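Local coordinates for endo-beta-mannanase (Opitutaceae bacterium TAV5, PDB 7BOB), which is a homotrimeric family 5 glycoside hydrolase of the termite hindgut that probably releases mannose from the ends of beta-1,4-linked chains, at residues 15-20 with 54-59; 266-271 with 307-312; 280-285 with 297-302. All blocks are in the same frame, centred on the assembly; numbering follows the deposited sequence.

Contact 1 of 3, residues 15-20 with 54-59; sequences ARFIPV and FNTVRF
N55 reaches across to the chain at 18-20 and grips two backbone groups with one amide. From CB, its CG lies between the backbone N and the carbonyl carbon (chi1 62°), which swings the amide over toward I18 and V20. OD1 of N55 accepts a hydrogen bond from the backbone N of V20 at 2.9 Å, nearly straight. ND2 of N55 donates a hydrogen bond to I18 O, also at 2.9 Å and nearly straight. I18 O lies in the plane of the amide, but ND2 sits above the plane of that carbonyl. With both ends held, the amide can hardly flip. ND2 of N55 also comes to the edge of the F17 ring, 4.1 Å from CD1 of F17, with the two planes 81° apart. With an alanine here, V20 N and I18 O would probably lose these mates and the chain at 18-20 could shift. The backbone adds its own bonds: V20 O takes N55 N at 3.0 Å and T56 N at 3.2 Å. Beside them, CG2 of T56 packs 3.7 Å from CB of P19. The arrangement joins the starts of strands 20-23 and 56-62, neighbours in the parallel barrel sheet of the family 5 (beta/alpha)8 fold.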
# COMPACT_ATOMS: atom_id res chain seq x y z
N ALA A 15 4.16 -52.03 8.29
CA ALA A 15 5.37 -51.55 8.95
C ALA A 15 5.53 -50.04 8.73
O ALA A 15 5.13 -49.48 7.70
CB ALA A 15 6.62 -52.26 8.43
N ARG A 16 6.13 -49.39 9.72
CA ARG A 16 6.35 -47.96 9.64
C ARG A 16 7.52 -47.66 8.71
O ARG A 16 8.49 -48.42 8.66
CB ARG A 16 6.64 -47.40 11.05
CG ARG A 16 6.85 -45.89 11.08
CD ARG A 16 7.14 -45.39 12.47
NE ARG A 16 5.90 -45.27 13.24
CZ ARG A 16 5.86 -44.91 14.51
NH1 ARG A 16 6.99 -44.63 15.15
NH2 ARG A 16 4.69 -44.82 15.14
N PHE A 17 7.45 -46.56 7.97
CA PHE A 17 8.67 -46.09 7.33
C PHE A 17 8.75 -44.57 7.32
O PHE A 17 7.75 -43.86 7.36
CB PHE A 17 8.85 -46.68 5.92
CG PHE A 17 8.08 -45.99 4.86
CD1 PHE A 17 8.72 -45.10 4.00
CD2 PHE A 17 6.72 -46.24 4.69
CE1 PHE A 17 8.02 -44.46 3.00
CE2 PHE A 17 5.99 -45.61 3.67
CZ PHE A 17 6.64 -44.72 2.83
N ILE A 18 9.98 -44.09 7.33
CA ILE A 18 10.35 -42.69 7.37
C ILE A 18 10.84 -42.31 5.98
O ILE A 18 11.94 -42.72 5.58
CB ILE A 18 11.42 -42.40 8.43
CG1 ILE A 18 11.06 -43.02 9.79
CG2 ILE A 18 11.65 -40.91 8.54
CD1 ILE A 18 9.81 -42.45 10.44
N PRO A 19 10.06 -41.56 5.20
CA PRO A 19 10.57 -41.10 3.90
C PRO A 19 11.84 -40.29 4.10
O PRO A 19 11.89 -39.40 4.94
CB PRO A 19 9.41 -40.25 3.35
CG PRO A 19 8.19 -40.82 4.01
CD PRO A 19 8.64 -41.22 5.40
N VAL A 20 12.89 -40.66 3.38
CA VAL A 20 14.11 -39.87 3.34
C VAL A 20 14.61 -39.89 1.90
O VAL A 20 14.52 -40.91 1.21
CB VAL A 20 15.20 -40.36 4.32
CG1 VAL A 20 14.71 -40.27 5.78
CG2 VAL A 20 15.65 -41.78 4.02
N PHE A 54 18.49 -43.68 0.54
CA PHE A 54 17.22 -43.00 0.39
C PHE A 54 16.14 -43.99 -0.01
O PHE A 54 16.40 -44.96 -0.72
CB PHE A 54 17.32 -41.89 -0.66
CG PHE A 54 18.23 -40.75 -0.26
CD1 PHE A 54 18.57 -40.56 1.07
CD2 PHE A 54 18.75 -39.87 -1.22
CE1 PHE A 54 19.41 -39.50 1.45
CE2 PHE A 54 19.59 -38.83 -0.86
CZ PHE A 54 19.92 -38.64 0.48
N ASN A 55 14.92 -43.76 0.45
CA ASN A 55 13.81 -44.64 0.13
C ASN A 55 12.67 -43.92 -0.57
O ASN A 55 11.63 -44.54 -0.83
CB ASN A 55 13.30 -45.33 1.41
CG ASN A 55 12.77 -44.34 2.43
OD1 ASN A 55 12.38 -43.21 2.09
ND2 ASN A 55 12.76 -44.75 3.71
N THR A 56 12.82 -42.62 -0.88
CA THR A 56 11.79 -41.85 -1.57
C THR A 56 12.43 -40.83 -2.51
O THR A 56 13.57 -40.40 -2.31
CB THR A 56 10.86 -41.12 -0.59
OG1 THR A 56 11.67 -40.39 0.33
CG2 THR A 56 9.99 -42.09 0.20
N VAL A 57 11.69 -40.45 -3.54
CA VAL A 57 12.13 -39.39 -4.44
C VAL A 57 10.90 -38.59 -4.83
O VAL A 57 9.90 -39.17 -5.27
CB VAL A 57 12.88 -39.92 -5.68
CG1 VAL A 57 12.03 -40.94 -6.50
CG2 VAL A 57 13.39 -38.75 -6.56
N ARG A 58 10.94 -37.28 -4.59
CA ARG A 58 9.88 -36.38 -5.02
C ARG A 58 10.24 -35.82 -6.40
O ARG A 58 11.35 -35.31 -6.61
CB ARG A 58 9.69 -35.24 -4.03
CG ARG A 58 8.61 -34.24 -4.43
CD ARG A 58 8.21 -33.38 -3.26
NE ARG A 58 7.16 -32.41 -3.57
CZ ARG A 58 7.30 -31.08 -3.48
NH1 ARG A 58 8.47 -30.53 -3.14
NH2 ARG A 58 6.27 -30.29 -3.73
N PHE A 59 9.30 -35.92 -7.33
CA PHE A 59 9.53 -35.36 -8.65
C PHE A 59 8.23 -34.75 -9.16
O PHE A 59 7.15 -34.97 -8.60
CB PHE A 59 10.12 -36.41 -9.60
CG PHE A 59 9.19 -37.54 -9.93
CD1 PHE A 59 9.41 -38.81 -9.41
CD2 PHE A 59 8.12 -37.37 -10.80
CE1 PHE A 59 8.58 -39.87 -9.72
CE2 PHE A 59 7.28 -38.44 -11.12
CZ PHE A 59 7.50 -39.68 -10.57

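Contact 2 of 3, residues 266-271 with 307-312; sequences FYVKCA and REAGAN
This is a small apolar contact between helix 258-272 and the turn from helix 292-309 into strand 311-316, on the outer layer of the barrel domain. The C-terminal part of helix 258-272 meets the C-terminal end of helix 292-309. The CB of A309 points toward the other helix and touches two side chains there. CB of A309 lies 3.6 Å from CG of K269 and 3.8 Å from CG1 of V268. The closest backbones are those of K269 and A309, with CA atoms 5.1 Å apart, and the small alanine side chain permits this approach. V268 turns its CG1 opposite the backbone N (chi1 173°). CG1 of V268 reaches past A309 to the start of the strand, 3.8 Å from the backbone N of A311 and 4.1 Å from CB of A311. The turn between A309 and A311 is a Schellman motif. G310 has a positive phi of 108°, and N of G310 bonds to R307 O at 2.8 Å. A side chain at G310 would be jammed against the carbonyl O of A309, so the backbone calls for glycine. K269 gives only its aliphatic part to the contact. Its chain runs on extended. The contact therefore rests on van der Waals fit between methyl and methylene groups, while the polar end of K269 is bound elsewhere, by H417 and the V427 carbonyl.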
# COMPACT_ATOMS: atom_id res chain seq x y z
N PHE A 266 9.98 -24.62 14.34
CA PHE A 266 8.78 -23.89 14.75
C PHE A 266 7.65 -24.08 13.75
O PHE A 266 6.50 -24.33 14.14
CB PHE A 266 9.10 -22.41 14.91
CG PHE A 266 7.89 -21.54 14.96
CD1 PHE A 266 7.19 -21.36 16.15
CD2 PHE A 266 7.43 -20.91 13.80
CE1 PHE A 266 6.04 -20.56 16.19
CE2 PHE A 266 6.29 -20.09 13.84
CZ PHE A 266 5.60 -19.92 15.04
N TYR A 267 7.95 -23.96 12.45
CA TYR A 267 6.92 -24.19 11.42
C TYR A 267 6.38 -25.61 11.50
O TYR A 267 5.16 -25.83 11.36
CB TYR A 267 7.49 -23.95 10.02
CG TYR A 267 7.89 -22.52 9.75
CD1 TYR A 267 7.06 -21.47 10.12
CD2 TYR A 267 9.08 -22.22 9.10
CE1 TYR A 267 7.42 -20.16 9.86
CE2 TYR A 267 9.44 -20.91 8.84
CZ TYR A 267 8.61 -19.90 9.22
OH TYR A 267 8.99 -18.61 8.98
N VAL A 268 7.26 -26.60 11.70
CA VAL A 268 6.83 -27.98 11.82
C VAL A 268 5.92 -28.15 13.03
O VAL A 268 4.87 -28.79 12.95
CB VAL A 268 8.05 -28.93 11.87
CG1 VAL A 268 7.63 -30.39 12.18
CG2 VAL A 268 8.82 -28.85 10.57
N LYS A 269 6.29 -27.53 14.16
CA LYS A 269 5.47 -27.58 15.36
C LYS A 269 4.06 -27.05 15.10
O LYS A 269 3.07 -27.65 15.54
CB LYS A 269 6.11 -26.75 16.48
CG LYS A 269 7.35 -27.35 17.11
CD LYS A 269 7.80 -26.56 18.36
CE LYS A 269 9.20 -27.00 18.78
NZ LYS A 269 9.74 -26.22 19.94
N CYS A 270 3.95 -25.89 14.44
CA CYS A 270 2.62 -25.39 14.09
C CYS A 270 1.85 -26.37 13.24
O CYS A 270 0.69 -26.70 13.54
CB CYS A 270 2.72 -24.03 13.40
SG CYS A 270 3.55 -22.80 14.43
N ALA A 271 2.44 -26.79 12.13
CA ALA A 271 1.76 -27.75 11.26
C ALA A 271 1.35 -29.00 12.05
O ALA A 271 0.18 -29.40 12.01
CB ALA A 271 2.66 -28.13 10.08
N ARG A 307 12.74 -33.48 13.90
CA ARG A 307 12.26 -34.78 14.38
C ARG A 307 11.46 -34.61 15.67
O ARG A 307 10.32 -35.07 15.77
CB ARG A 307 13.43 -35.74 14.58
CG ARG A 307 13.02 -37.20 14.83
CD ARG A 307 13.83 -37.87 15.96
NE ARG A 307 15.25 -38.04 15.64
CZ ARG A 307 16.25 -37.49 16.33
NH1 ARG A 307 16.00 -36.73 17.40
NH2 ARG A 307 17.50 -37.71 15.95
N GLU A 308 12.06 -33.95 16.66
CA GLU A 308 11.36 -33.72 17.92
C GLU A 308 10.09 -32.91 17.72
O GLU A 308 9.10 -33.14 18.42
CB GLU A 308 12.29 -33.05 18.93
CG GLU A 308 13.53 -33.91 19.26
CD GLU A 308 13.21 -35.22 20.03
OE1 GLU A 308 13.55 -35.29 21.23
OE2 GLU A 308 12.67 -36.20 19.44
N ALA A 309 10.09 -31.98 16.76
CA ALA A 309 8.87 -31.25 16.44
C ALA A 309 7.82 -32.12 15.73
O ALA A 309 6.67 -31.69 15.59
CB ALA A 309 9.20 -30.02 15.57
N GLY A 310 8.18 -33.32 15.30
CA GLY A 310 7.20 -34.28 14.84
C GLY A 310 7.16 -34.54 13.35
O GLY A 310 6.20 -35.17 12.88
N ALA A 311 8.15 -34.09 12.59
CA ALA A 311 8.18 -34.37 11.16
C ALA A 311 8.19 -35.88 10.94
O ALA A 311 8.85 -36.60 11.69
CB ALA A 311 9.43 -33.75 10.54
N ASN A 312 7.49 -36.36 9.91
CA ASN A 312 7.46 -37.79 9.65
C ASN A 312 8.31 -38.20 8.46
O ASN A 312 8.16 -39.32 7.95
CB ASN A 312 6.02 -38.29 9.49
CG ASN A 312 5.29 -37.66 8.32
OD1 ASN A 312 5.91 -37.08 7.42
ND2 ASN A 312 3.96 -37.77 8.31

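Contact 3 of 3, residues 280-285 with 297-302; sequences QEFGTI and AYLRAI
Apolar contacts make up most of the meeting between F282, T284, Y298, L299 and I302. CD2 of L299 sits between two partners of the other segment. CD2 of L299 meets the edge of the F282 ring in its plane, 4.0 Å from CE2 of F282, and CD2 of L299 also lies 3.9 Å from CG2 of T284. The L299 side chain crosses both partners at about a right angle. CD1 of I302 approaches the same ring obliquely, 4.2 Å from CD2 of F282. The ring of F282 is brought to the helix by its first torsion (chi1 75°), with CG between the backbone N and the carbonyl carbon.

T284 uses its methyl against the helix. CG2 of T284 lies 3.8 Å from CD2 of Y298, and the two side chains run past each other in opposite directions. The hydroxyl of T284 serves its own loop: OG1 bonds to the backbone O of L286. On the helix itself, CG2 of I302 packs over one face of the Y298 ring, toward its rim.

The polar link is made by a water. The water O accepts a hydrogen bond from OH of Y298 at 2.6 Å, and the same water O donates one to O of G283 at 3.0 Å. The water lies at the edge of the Y298 ring, in its plane. The water thus links the hydroxyl of Y298 to the carbonyl of G283.

The contact lies within a beta-alpha-beta unit made of strand 277-282, helix 292-309 and strand 311-316. F282 also meets F354 and W316 edge-to-face and packs on L264 of helix 258-272. Y298 touches R261 of that helix, and L299 touches Y353 of helix 352-364. The end of strand 277-282 is therefore packed among three helices and the neighbouring strand 311-316.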
# COMPACT_ATOMS: atom_id res chain seq x y z
N GLN A 280 8.82 -31.80 3.59
CA GLN A 280 8.86 -32.18 2.18
C GLN A 280 9.98 -31.50 1.40
O GLN A 280 10.35 -31.97 0.32
CB GLN A 280 7.53 -31.84 1.53
CG GLN A 280 7.33 -32.41 0.14
CD GLN A 280 6.02 -31.96 -0.42
OE1 GLN A 280 5.68 -30.77 -0.34
NE2 GLN A 280 5.25 -32.90 -0.96
N GLU A 281 10.53 -30.41 1.95
CA GLU A 281 11.62 -29.67 1.35
C GLU A 281 12.40 -29.03 2.48
O GLU A 281 11.81 -28.30 3.28
CB GLU A 281 11.15 -28.54 0.42
CG GLU A 281 10.67 -28.91 -0.96
CD GLU A 281 10.29 -27.65 -1.76
OE1 GLU A 281 10.82 -26.55 -1.44
OE2 GLU A 281 9.45 -27.75 -2.67
N PHE A 282 13.70 -29.26 2.52
CA PHE A 282 14.56 -28.46 3.37
C PHE A 282 15.90 -28.36 2.67
O PHE A 282 16.29 -29.25 1.91
CB PHE A 282 14.69 -29.08 4.76
CG PHE A 282 15.58 -30.27 4.78
CD1 PHE A 282 15.10 -31.51 4.36
CD2 PHE A 282 16.90 -30.15 5.17
CE1 PHE A 282 15.94 -32.62 4.36
CE2 PHE A 282 17.74 -31.25 5.17
CZ PHE A 282 17.26 -32.49 4.77
N GLY A 283 16.61 -27.27 2.91
CA GLY A 283 17.88 -27.07 2.24
C GLY A 283 18.68 -26.00 2.93
O GLY A 283 18.16 -25.26 3.76
N THR A 284 19.97 -25.95 2.61
CA THR A 284 20.80 -24.88 3.15
C THR A 284 20.95 -23.71 2.20
O THR A 284 21.33 -22.63 2.65
CB THR A 284 22.20 -25.37 3.52
OG1 THR A 284 22.82 -25.93 2.35
CG2 THR A 284 22.14 -26.41 4.65
N ILE A 285 20.67 -23.91 0.90
CA ILE A 285 20.79 -22.88 -0.13
C ILE A 285 22.26 -22.59 -0.41
O ILE A 285 22.74 -22.76 -1.53
CB ILE A 285 20.03 -21.58 0.23
CG1 ILE A 285 18.54 -21.86 0.43
CG2 ILE A 285 20.26 -20.50 -0.87
CD1 ILE A 285 17.85 -22.38 -0.86
N ALA A 297 26.95 -27.73 10.71
CA ALA A 297 26.41 -27.43 12.04
C ALA A 297 24.92 -27.10 11.97
O ALA A 297 24.15 -27.50 12.86
CB ALA A 297 27.18 -26.27 12.67
N TYR A 298 24.49 -26.39 10.92
CA TYR A 298 23.08 -26.08 10.77
C TYR A 298 22.24 -27.35 10.68
O TYR A 298 21.21 -27.48 11.35
CB TYR A 298 22.86 -25.20 9.52
CG TYR A 298 21.42 -24.98 9.15
CD1 TYR A 298 20.66 -24.01 9.79
CD2 TYR A 298 20.82 -25.73 8.14
CE1 TYR A 298 19.33 -23.79 9.45
CE2 TYR A 298 19.49 -25.51 7.77
CZ TYR A 298 18.75 -24.54 8.43
OH TYR A 298 17.43 -24.33 8.08
N LEU A 299 22.68 -28.29 9.84
CA LEU A 299 21.91 -29.51 9.66
C LEU A 299 21.86 -30.31 10.95
O LEU A 299 20.80 -30.84 11.31
CB LEU A 299 22.49 -30.34 8.52
CG LEU A 299 22.35 -29.69 7.13
CD1 LEU A 299 23.01 -30.55 6.08
CD2 LEU A 299 20.89 -29.43 6.77
N ARG A 300 22.98 -30.36 11.68
CA ARG A 300 22.99 -31.10 12.94
C ARG A 300 22.07 -30.49 13.97
O ARG A 300 21.68 -31.18 14.92
CB ARG A 300 24.43 -31.22 13.50
CG ARG A 300 25.21 -32.32 12.75
CD ARG A 300 26.71 -32.07 12.70
NE ARG A 300 27.35 -33.06 11.85
CZ ARG A 300 27.49 -34.35 12.17
NH1 ARG A 300 27.05 -34.79 13.34
NH2 ARG A 300 28.06 -35.20 11.33
N ALA A 301 21.70 -29.21 13.82
CA ALA A 301 20.70 -28.66 14.72
C ALA A 301 19.28 -28.89 14.20
O ALA A 301 18.41 -29.39 14.93
CB ALA A 301 20.96 -27.16 14.94
N ILE A 302 19.00 -28.54 12.94
CA ILE A 302 17.60 -28.46 12.56
C ILE A 302 16.96 -29.82 12.35
O ILE A 302 15.76 -29.98 12.62
CB ILE A 302 17.43 -27.58 11.31
CG1 ILE A 302 18.19 -28.17 10.14
CG2 ILE A 302 17.86 -26.13 11.62
CD1 ILE A 302 17.35 -28.27 8.90
O HOH W 1 16.36 -25.65 6.09

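Overall arrangement
All three contacts are buried and all reach the same parallel barrel sheet. Contact 1 joins chain near the starts of two neighbouring strands and is largely polar. Contact 2 sets an outer helix against the turn from helix 292-309 into strand 311-316 and is apolar. Contact 3 packs a helix on a strand end and its loop, mixing apolar contacts with a water bridge. Contacts 2 and 3 share helix 292-309, and contact 3 is nested within the chain loop that contact 2 closes. Their centres are about 14 Å apart. Contact 1 touches both others: P19 packs on the backbone O of N312, and R58 forms a salt bridge with E281.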